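Octopine dehydrogenase (Pecten maximus, PDB 3C7A) catalyses the NADH-dependent reductive condensation of L-arginine with pyruvate to form D-octopine, and also runs this reaction in reverse. Local coordinates at residues Glu28-Leu34 and Lys70-Pro76; Pro227-Ala231 and Val313-Val317; Glu122-Arg126 and Ile394-Lys398. All coordinates share one frame; numbering follows the deposited sequence.

Overall arrangement
The three contacts are spread widely over a single chain. Contact 1 lies in the Rossmann-type nucleotide-binding part and pairs strands 27-32 and 71-73 of the large mixed sheet. Contact 3 follows it in sequence, with centres about 28 Å apart. It joins helix 121-129, which links strands 111-114 and 137-141 of that sheet along the chain, to the C-terminal helix 391-396. Contact 2 is nested within the loop that contact 3 closes. It lies in the alpha-helical domain, about 48 Å from contact 3 and 47 Å from contact 1, centre to centre. Contacts 2 and 3 are on opposite sides of the chain's centre. Contact 3 brings the last helix of the chain back to the nucleotide-binding part.

Contact 1 (Glu28-Leu34 and Lys70-Pro76); sequences EVRVLTL and KVITKDP. With EDO (1,2-ethanediol), chain G.
V31 pairs with I72 where strands 27-32 and 71-73 run parallel in the Rossmann-type sheet that binds NADH. The tight part is central. V31 N gives a nearly straight bond to V71 O (3.0 Å, 167°). V31 O accepts from T73 N at 3.1 Å. V31 is thus bonded through both its N-H and its carbonyl. Above this ladder V31 CB rests on I72 CG1 at 4.0 Å. W42 of helix 38-46 touches both side chains. Further along, T33 N reaches T73 O only weakly. T33 OG1 bonds E38, a residue of the NADH site.

The other face carries R30, L32, V71 and T73. L32 CD1 bends over the K74 backbone, 3.7 Å from K74 C. CG of R30 lies opposite the carbonyl carbon (chi1 -59°), which brings its methylenes across V71 CG1, nearest at CG. The chain then turns at chi3 and leads the guanidinium off. There NH1 meets E28 OE2 in a 2.8 Å salt bridge, with E28 CD at the guanidinium edge, in its plane. NE bonds A79 O. With an alanine in place of R30, E28 would probably be left without its charged mate and V71 CG1 without the chain it leans on.

The end at K70 is looser. K70 N still bonds V29 O, but less straight than the central pair. K70 CB lies against V29 O; only the end of the chain leads away, and the residue is exposed. An ethanediol, probably from the crystallisation liquor, sits by E28, R30 and K70. Its O2 makes a weak bond to E28 OE2. K74, past the strand, is also exposed. Just beyond, the chain turns into helix 76-80. There T73 OG1 accepts from D75 N in an ST turn, at 3.1 Å.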
loop_
_atom_site.group_PDB
_atom_site.type_symbol
_atom_site.label_atom_id
_atom_site.label_comp_id
_atom_site.label_asym_id
_atom_site.label_seq_id
_atom_site.Cartn_x
_atom_site.Cartn_y
_atom_site.Cartn_z
ATOM N N GLU A 28 14.764 1.175 -21.722
ATOM C CA GLU A 28 14.602 -0.262 -21.990
ATOM C C GLU A 28 13.862 -0.956 -20.832
ATOM O O GLU A 28 14.280 -0.859 -19.673
ATOM C CB GLU A 28 15.972 -0.917 -22.234
ATOM C CG GLU A 28 15.941 -2.430 -22.466
ATOM C CD GLU A 28 17.330 -3.057 -22.505
ATOM O OE1 GLU A 28 18.091 -2.783 -23.460
ATOM O OE2 GLU A 28 17.658 -3.838 -21.585
ATOM N N VAL A 29 12.773 -1.659 -21.154
ATOM C CA VAL A 29 11.889 -2.264 -20.142
ATOM C C VAL A 29 11.913 -3.801 -20.156
ATOM O O VAL A 29 11.801 -4.422 -21.217
ATOM C CB VAL A 29 10.414 -1.765 -20.296
ATOM C CG1 VAL A 29 9.481 -2.450 -19.294
ATOM C CG2 VAL A 29 10.330 -0.247 -20.142
ATOM N N ARG A 30 12.053 -4.396 -18.968
ATOM C CA ARG A 30 11.948 -5.849 -18.779
ATOM C C ARG A 30 10.842 -6.194 -17.774
ATOM O O ARG A 30 10.707 -5.531 -16.745
ATOM C CB ARG A 30 13.284 -6.437 -18.309
ATOM C CG ARG A 30 14.439 -6.199 -19.271
ATOM C CD ARG A 30 15.647 -7.067 -18.952
ATOM N NE ARG A 30 16.423 -6.579 -17.810
ATOM C CZ ARG A 30 17.285 -5.564 -17.850
ATOM N NH1 ARG A 30 17.485 -4.890 -18.977
ATOM N NH2 ARG A 30 17.943 -5.216 -16.754
ATOM N N VAL A 31 10.057 -7.228 -18.079
ATOM C CA VAL A 31 8.942 -7.654 -17.219
ATOM C C VAL A 31 9.215 -9.025 -16.580
ATOM O O VAL A 31 9.581 -9.979 -17.274
ATOM C CB VAL A 31 7.587 -7.683 -17.998
ATOM C CG1 VAL A 31 6.428 -8.079 -17.082
ATOM C CG2 VAL A 31 7.303 -6.336 -18.649
ATOM N N LEU A 32 9.034 -9.104 -15.260
ATOM C CA LEU A 32 9.206 -10.348 -14.498
ATOM C C LEU A 32 7.946 -10.703 -13.694
ATOM O O LEU A 32 7.414 -9.861 -12.962
ATOM C CB LEU A 32 10.421 -10.238 -13.559
ATOM C CG LEU A 32 10.758 -11.394 -12.602
ATOM C CD1 LEU A 32 11.410 -12.564 -13.335
ATOM C CD2 LEU A 32 11.655 -10.922 -11.459
ATOM N N THR A 33 7.480 -11.946 -13.842
ATOM C CA THR A 33 6.360 -12.486 -13.047
ATOM C C THR A 33 6.612 -13.938 -12.611
ATOM O O THR A 33 7.085 -14.759 -13.401
ATOM C CB THR A 33 4.980 -12.357 -13.773
ATOM O OG1 THR A 33 3.985 -13.113 -13.068
ATOM C CG2 THR A 33 5.052 -12.851 -15.219
ATOM N N LEU A 34 6.286 -14.241 -11.353
ATOM C CA LEU A 34 6.595 -15.547 -10.753
ATOM C C LEU A 34 5.365 -16.417 -10.433
ATOM O O LEU A 34 5.481 -17.421 -9.718
ATOM C CB LEU A 34 7.453 -15.364 -9.487
ATOM C CG LEU A 34 8.798 -14.627 -9.566
ATOM C CD1 LEU A 34 9.298 -14.273 -8.168
ATOM C CD2 LEU A 34 9.851 -15.430 -10.328
ATOM N N LYS A 70 10.962 -5.098 -24.154
ATOM C CA LYS A 70 12.117 -5.872 -24.625
ATOM C C LYS A 70 11.964 -7.383 -24.386
ATOM O O LYS A 70 12.205 -8.183 -25.295
ATOM C CB LYS A 70 13.412 -5.344 -23.985
ATOM C CG LYS A 70 14.700 -6.079 -24.378
ATOM C CD LYS A 70 15.197 -5.671 -25.757
ATOM C CE LYS A 70 16.465 -6.422 -26.131
ATOM N NZ LYS A 70 16.908 -6.099 -27.518
ATOM N N VAL A 71 11.566 -7.762 -23.169
ATOM C CA VAL A 71 11.399 -9.175 -22.801
ATOM C C VAL A 71 10.376 -9.379 -21.668
ATOM O O VAL A 71 10.239 -8.527 -20.785
ATOM C CB VAL A 71 12.776 -9.851 -22.464
ATOM C CG1 VAL A 71 13.387 -9.282 -21.183
ATOM C CG2 VAL A 71 12.647 -11.374 -22.392
ATOM N N ILE A 72 9.650 -10.498 -21.726
ATOM C CA ILE A 72 8.707 -10.909 -20.676
ATOM C C ILE A 72 9.028 -12.350 -20.250
ATOM O O ILE A 72 8.861 -13.285 -21.038
ATOM C CB ILE A 72 7.224 -10.786 -21.142
ATOM C CG1 ILE A 72 6.906 -9.348 -21.580
ATOM C CG2 ILE A 72 6.267 -11.235 -20.033
ATOM C CD1 ILE A 72 5.643 -9.200 -22.425
ATOM N N THR A 73 9.478 -12.521 -19.005
ATOM C CA THR A 73 10.071 -13.791 -18.555
ATOM C C THR A 73 9.844 -14.125 -17.068
ATOM O O THR A 73 9.350 -13.294 -16.300
ATOM C CB THR A 73 11.599 -13.828 -18.876
ATOM O OG1 THR A 73 12.156 -15.091 -18.488
ATOM C CG2 THR A 73 12.344 -12.699 -18.155
ATOM N N LYS A 74 10.206 -15.351 -16.681
ATOM C CA LYS A 74 10.185 -15.780 -15.276
ATOM C C LYS A 74 11.593 -15.968 -14.683
ATOM O O LYS A 74 11.734 -16.319 -13.506
ATOM C CB LYS A 74 9.351 -17.060 -15.102
ATOM C CG LYS A 74 10.012 -18.344 -15.610
ATOM C CD LYS A 74 9.303 -19.580 -15.065
ATOM C CE LYS A 74 9.988 -20.868 -15.500
ATOM N NZ LYS A 74 9.800 -21.161 -16.952
ATOM N N ASP A 75 12.621 -15.730 -15.501
ATOM C CA ASP A 75 14.025 -15.911 -15.108
ATOM C C ASP A 75 14.615 -14.609 -14.538
ATOM O O ASP A 75 14.757 -13.625 -15.267
ATOM C CB ASP A 75 14.843 -16.400 -16.317
ATOM C CG ASP A 75 16.275 -16.811 -15.961
ATOM O OD1 ASP A 75 16.746 -16.555 -14.830
ATOM O OD2 ASP A 75 16.945 -17.397 -16.840
ATOM N N PRO A 76 14.957 -14.603 -13.229
ATOM C CA PRO A 76 15.517 -13.419 -12.559
ATOM C C PRO A 76 16.917 -12.996 -13.032
ATOM O O PRO A 76 17.272 -11.823 -12.897
ATOM C CB PRO A 76 15.560 -13.835 -11.085
ATOM C CG PRO A 76 15.626 -15.319 -11.110
ATOM C CD PRO A 76 14.808 -15.737 -12.295
HETATM C C1 EDO G . 17.465 -8.791 -21.823
HETATM O O1 EDO G . 17.083 -8.969 -23.191
HETATM C C2 EDO G . 18.827 -8.111 -21.759
HETATM O O2 EDO G . 18.751 -6.835 -22.405
#

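Contact 2 (Pro227-Ala231 and Val313-Val317); sequences PVPEA and VDGGV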
loop_
_atom_site.group_PDB
_atom_site.type_symbol
_atom_site.label_atom_id
_atom_site.label_comp_id
_atom_site.label_asym_id
_atom_site.label_seq_id
_atom_site.Cartn_x
_atom_site.Cartn_y
_atom_site.Cartn_z
ATOM N N PRO A 227 -31.931 -11.451 8.610
ATOM C CA PRO A 227 -31.646 -10.893 7.280
ATOM C C PRO A 227 -32.299 -9.532 7.011
ATOM O O PRO A 227 -33.263 -9.158 7.685
ATOM C CB PRO A 227 -32.220 -11.950 6.333
ATOM C CG PRO A 227 -33.332 -12.570 7.099
ATOM C CD PRO A 227 -32.890 -12.572 8.538
ATOM N N VAL A 228 -31.762 -8.817 6.021
ATOM C CA VAL A 228 -32.271 -7.504 5.601
ATOM C C VAL A 228 -32.788 -7.538 4.149
ATOM O O VAL A 228 -32.409 -8.430 3.385
ATOM C CB VAL A 228 -31.200 -6.380 5.774
ATOM C CG1 VAL A 228 -30.934 -6.106 7.254
ATOM C CG2 VAL A 228 -29.903 -6.718 5.033
ATOM N N PRO A 229 -33.665 -6.579 3.769
ATOM C CA PRO A 229 -34.240 -6.533 2.413
ATOM C C PRO A 229 -33.222 -6.380 1.275
ATOM O O PRO A 229 -33.332 -7.081 0.266
ATOM C CB PRO A 229 -35.168 -5.311 2.463
ATOM C CG PRO A 229 -35.458 -5.108 3.906
ATOM C CD PRO A 229 -34.197 -5.489 4.610
ATOM N N GLU A 230 -32.260 -5.471 1.432
ATOM C CA GLU A 230 -31.232 -5.223 0.408
ATOM C C GLU A 230 -29.908 -4.727 1.006
ATOM O O GLU A 230 -29.808 -4.517 2.217
ATOM C CB GLU A 230 -31.747 -4.249 -0.667
ATOM C CG GLU A 230 -32.046 -2.834 -0.169
ATOM C CD GLU A 230 -32.456 -1.883 -1.286
ATOM O OE1 GLU A 230 -31.889 -1.969 -2.398
ATOM O OE2 GLU A 230 -33.344 -1.038 -1.047
ATOM N N ALA A 231 -28.903 -4.545 0.149
ATOM C CA ALA A 231 -27.579 -4.076 0.568
ATOM C C ALA A 231 -27.590 -2.603 0.998
ATOM O O ALA A 231 -27.957 -1.730 0.207
ATOM C CB ALA A 231 -26.557 -4.304 -0.542
ATOM N N VAL A 313 -29.627 -15.421 1.252
ATOM C CA VAL A 313 -30.030 -16.323 2.348
ATOM C C VAL A 313 -31.559 -16.435 2.494
ATOM O O VAL A 313 -32.312 -15.838 1.719
ATOM C CB VAL A 313 -29.417 -15.899 3.721
ATOM C CG1 VAL A 313 -27.909 -16.144 3.758
ATOM C CG2 VAL A 313 -29.747 -14.444 4.052
ATOM N N ASP A 314 -32.002 -17.201 3.492
ATOM C CA ASP A 314 -33.428 -17.363 3.811
ATOM C C ASP A 314 -34.059 -16.027 4.219
ATOM O O ASP A 314 -33.665 -15.420 5.218
ATOM C CB ASP A 314 -33.609 -18.423 4.915
ATOM C CG ASP A 314 -35.076 -18.645 5.313
ATOM O OD1 ASP A 314 -35.999 -18.208 4.590
ATOM O OD2 ASP A 314 -35.306 -19.278 6.366
ATOM N N GLY A 315 -34.999 -15.539 3.409
ATOM C CA GLY A 315 -35.816 -14.362 3.644
ATOM C C GLY A 315 -35.026 -13.075 3.516
ATOM O O GLY A 315 -35.462 -12.026 4.122
ATOM N N GLY A 316 -33.978 -13.010 2.739
ATOM C CA GLY A 316 -33.236 -11.771 2.472
ATOM C C GLY A 316 -31.775 -11.945 2.092
ATOM O O GLY A 316 -31.409 -12.913 1.419
ATOM N N VAL A 317 -30.947 -10.985 2.512
ATOM C CA VAL A 317 -29.492 -11.025 2.295
ATOM C C VAL A 317 -28.708 -10.889 3.607
ATOM O O VAL A 317 -29.231 -10.385 4.605
ATOM C CB VAL A 317 -29.005 -9.947 1.274
ATOM C CG1 VAL A 317 -29.519 -10.247 -0.132
ATOM C CG2 VAL A 317 -29.400 -8.538 1.717
#
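A two-stranded beta hairpin is extended here by a loop. The hairpin's type II turn runs from V313 to G316. V313 N bonds G316 O, and the return bond is weak. Beside it, V228 and V317 form a single antiparallel hydrogen-bonded pair. V317 N gives to V228 O at 3.1 Å and V228 N to V317 O at 3.3 Å, both in the carbonyl plane. The second is nearly straight (171°).

The valine side chains cross at about a right angle. V317 CG2 lies 3.8 Å from V228 CG2 and also packs on the backbone of E230. With CG1 of V317 anti to the carbonyl carbon (chi1 -67°), CG2 falls between the backbone N and that carbon, against V228 O. P227 lies over the turn, with its CG 3.4 Å from D314 O. Glycine suits both turn positions. G315 has positive phi, and a beta carbon on G316 would clash with V228 O.

This is a surface contact, away from the annotated sites. The 227-231 loop links helix 211-220 to helix 240-263, and it joins the edge of strand 316-319, which pairs with strand 310-313, at one bridge.

Contact 3 (Glu122-Arg126 and Ile394-Lys398); sequences EFQCR and ILTGK
R126 lays one face of its guanidinium over the T396-G397 peptide. T396 C is 3.6 Å above the guanidinium plane and G397 N 3.9 Å, both offset toward the rim. Its edge meets two carbonyls of the last turn of helix 391-396. NH1 gives a weak, bent bond to I394 O at 3.3 Å (137°). NH2 gives another weak bond to L395 O at 3.4 Å (155°), somewhat straighter. T396 O is as near to NH2, but the angle is too poor for a bond.

The chain of R126 is stretched from CG to NE (chi3 163°), and this length carries the charge across from one helix to the other. The carbonyls at a helix C-terminus carry partial negative charge, so the cation probably finds a favourable field there. No single bond here is strong. The group is held by several weak contacts, two at its edge and a peptide over its face.

G397 ends the helix with positive phi. Its backbone angles call for glycine, and a beta carbon would also come tight against R126 NE, at 3.0 Å. One turn back, F123 adds an apolar contact. Its CZ touches I394 CG2 at 3.9 Å, the two side chains crossing at a slant. The ring edge at CE1 faces I394 O in the plane of the ring, 3.8 Å away. I394 O is thus approached by both an arginine N-H and an aromatic edge.

Other sides of helix 121-129 meet different parts of the fold. Q124 and C125 pack on helix 95-102, and Q124 bonds R381. E122 bonds S140 in strand 137-141. On the far helix, L395 turns away from R126 to touch L201 of helix 200-205, and E122 touches F200 of the same helix, so the three helices meet.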
loop_
_atom_site.group_PDB
_atom_site.type_symbol
_atom_site.label_atom_id
_atom_site.label_comp_id
_atom_site.label_asym_id
_atom_site.label_seq_id
_atom_site.Cartn_x
_atom_site.Cartn_y
_atom_site.Cartn_z
ATOM N N GLU A 122 9.998 -1.665 4.518
ATOM C CA GLU A 122 11.427 -1.460 4.790
ATOM C C GLU A 122 12.047 -2.525 5.705
ATOM O O GLU A 122 13.198 -2.924 5.500
ATOM C CB GLU A 122 11.682 -0.056 5.364
ATOM C CG GLU A 122 11.352 1.107 4.415
ATOM C CD GLU A 122 9.909 1.600 4.528
ATOM O OE1 GLU A 122 9.098 0.965 5.238
ATOM O OE2 GLU A 122 9.586 2.635 3.904
ATOM N N PHE A 123 11.290 -2.975 6.710
ATOM C CA PHE A 123 11.761 -4.022 7.633
ATOM C C PHE A 123 12.021 -5.349 6.911
ATOM O O PHE A 123 13.007 -6.039 7.201
ATOM C CB PHE A 123 10.772 -4.253 8.793
ATOM C CG PHE A 123 10.427 -3.008 9.585
ATOM C CD1 PHE A 123 11.411 -2.087 9.952
ATOM C CD2 PHE A 123 9.114 -2.781 9.997
ATOM C CE1 PHE A 123 11.085 -0.945 10.691
ATOM C CE2 PHE A 123 8.777 -1.644 10.739
ATOM C CZ PHE A 123 9.767 -0.723 11.086
ATOM N N GLN A 124 11.134 -5.692 5.975
ATOM C CA GLN A 124 11.215 -6.934 5.193
ATOM C C GLN A 124 12.422 -6.952 4.245
ATOM O O GLN A 124 13.109 -7.972 4.129
ATOM C CB GLN A 124 9.906 -7.155 4.415
ATOM C CG GLN A 124 9.801 -8.493 3.674
ATOM C CD GLN A 124 8.449 -8.698 2.995
ATOM O OE1 GLN A 124 7.960 -7.829 2.268
ATOM N NE2 GLN A 124 7.843 -9.859 3.227
ATOM N N CYS A 125 12.666 -5.823 3.576
ATOM C CA CYS A 125 13.800 -5.663 2.655
ATOM C C CYS A 125 15.152 -5.830 3.363
ATOM O O CYS A 125 16.062 -6.473 2.830
ATOM C CB CYS A 125 13.725 -4.299 1.952
ATOM S SG CYS A 125 14.940 -4.019 0.625
ATOM N N ARG A 126 15.266 -5.257 4.563
ATOM C CA ARG A 126 16.489 -5.335 5.370
ATOM C C ARG A 126 16.828 -6.770 5.797
ATOM O O ARG A 126 17.996 -7.169 5.772
ATOM C CB ARG A 126 16.383 -4.424 6.601
ATOM C CG ARG A 126 16.629 -2.938 6.323
ATOM C CD ARG A 126 16.227 -2.068 7.517
ATOM N NE ARG A 126 16.801 -0.722 7.445
ATOM C CZ ARG A 126 16.429 0.306 8.207
ATOM N NH1 ARG A 126 15.466 0.169 9.113
ATOM N NH2 ARG A 126 17.020 1.485 8.060
ATOM N N ILE A 394 14.847 -0.045 14.974
ATOM C CA ILE A 394 13.796 0.289 14.003
ATOM C C ILE A 394 14.247 1.394 13.031
ATOM O O ILE A 394 13.950 1.334 11.835
ATOM C CB ILE A 394 12.464 0.668 14.719
ATOM C CG1 ILE A 394 11.775 -0.593 15.256
ATOM C CG2 ILE A 394 11.511 1.427 13.787
ATOM C CD1 ILE A 394 10.813 -0.347 16.412
ATOM N N LEU A 395 14.980 2.378 13.549
ATOM C CA LEU A 395 15.443 3.518 12.749
ATOM C C LEU A 395 16.655 3.219 11.858
ATOM O O LEU A 395 16.687 3.634 10.696
ATOM C CB LEU A 395 15.738 4.731 13.646
ATOM C CG LEU A 395 14.574 5.498 14.289
ATOM C CD1 LEU A 395 15.089 6.419 15.388
ATOM C CD2 LEU A 395 13.768 6.289 13.260
ATOM N N THR A 396 17.641 2.503 12.403
ATOM C CA THR A 396 18.935 2.304 11.729
ATOM C C THR A 396 19.090 0.952 11.026
ATOM O O THR A 396 19.736 0.864 9.979
ATOM C CB THR A 396 20.129 2.494 12.704
ATOM O OG1 THR A 396 20.065 1.511 13.745
ATOM C CG2 THR A 396 20.118 3.891 13.316
ATOM N N GLY A 397 18.511 -0.094 11.613
ATOM C CA GLY A 397 18.650 -1.455 11.096
ATOM C C GLY A 397 19.821 -2.219 11.696
ATOM O O GLY A 397 20.221 -3.263 11.172
ATOM N N LYS A 398 20.364 -1.702 12.799
ATOM C CA LYS A 398 21.524 -2.298 13.469
ATOM C C LYS A 398 21.157 -2.899 14.828
ATOM O O LYS A 398 20.402 -2.300 15.596
ATOM C CB LYS A 398 22.630 -1.254 13.647
ATOM C CG LYS A 398 23.317 -0.838 12.354
ATOM C CD LYS A 398 24.154 0.414 12.556
ATOM C CE LYS A 398 24.999 0.727 11.332
ATOM N NZ LYS A 398 26.133 -0.231 11.173
#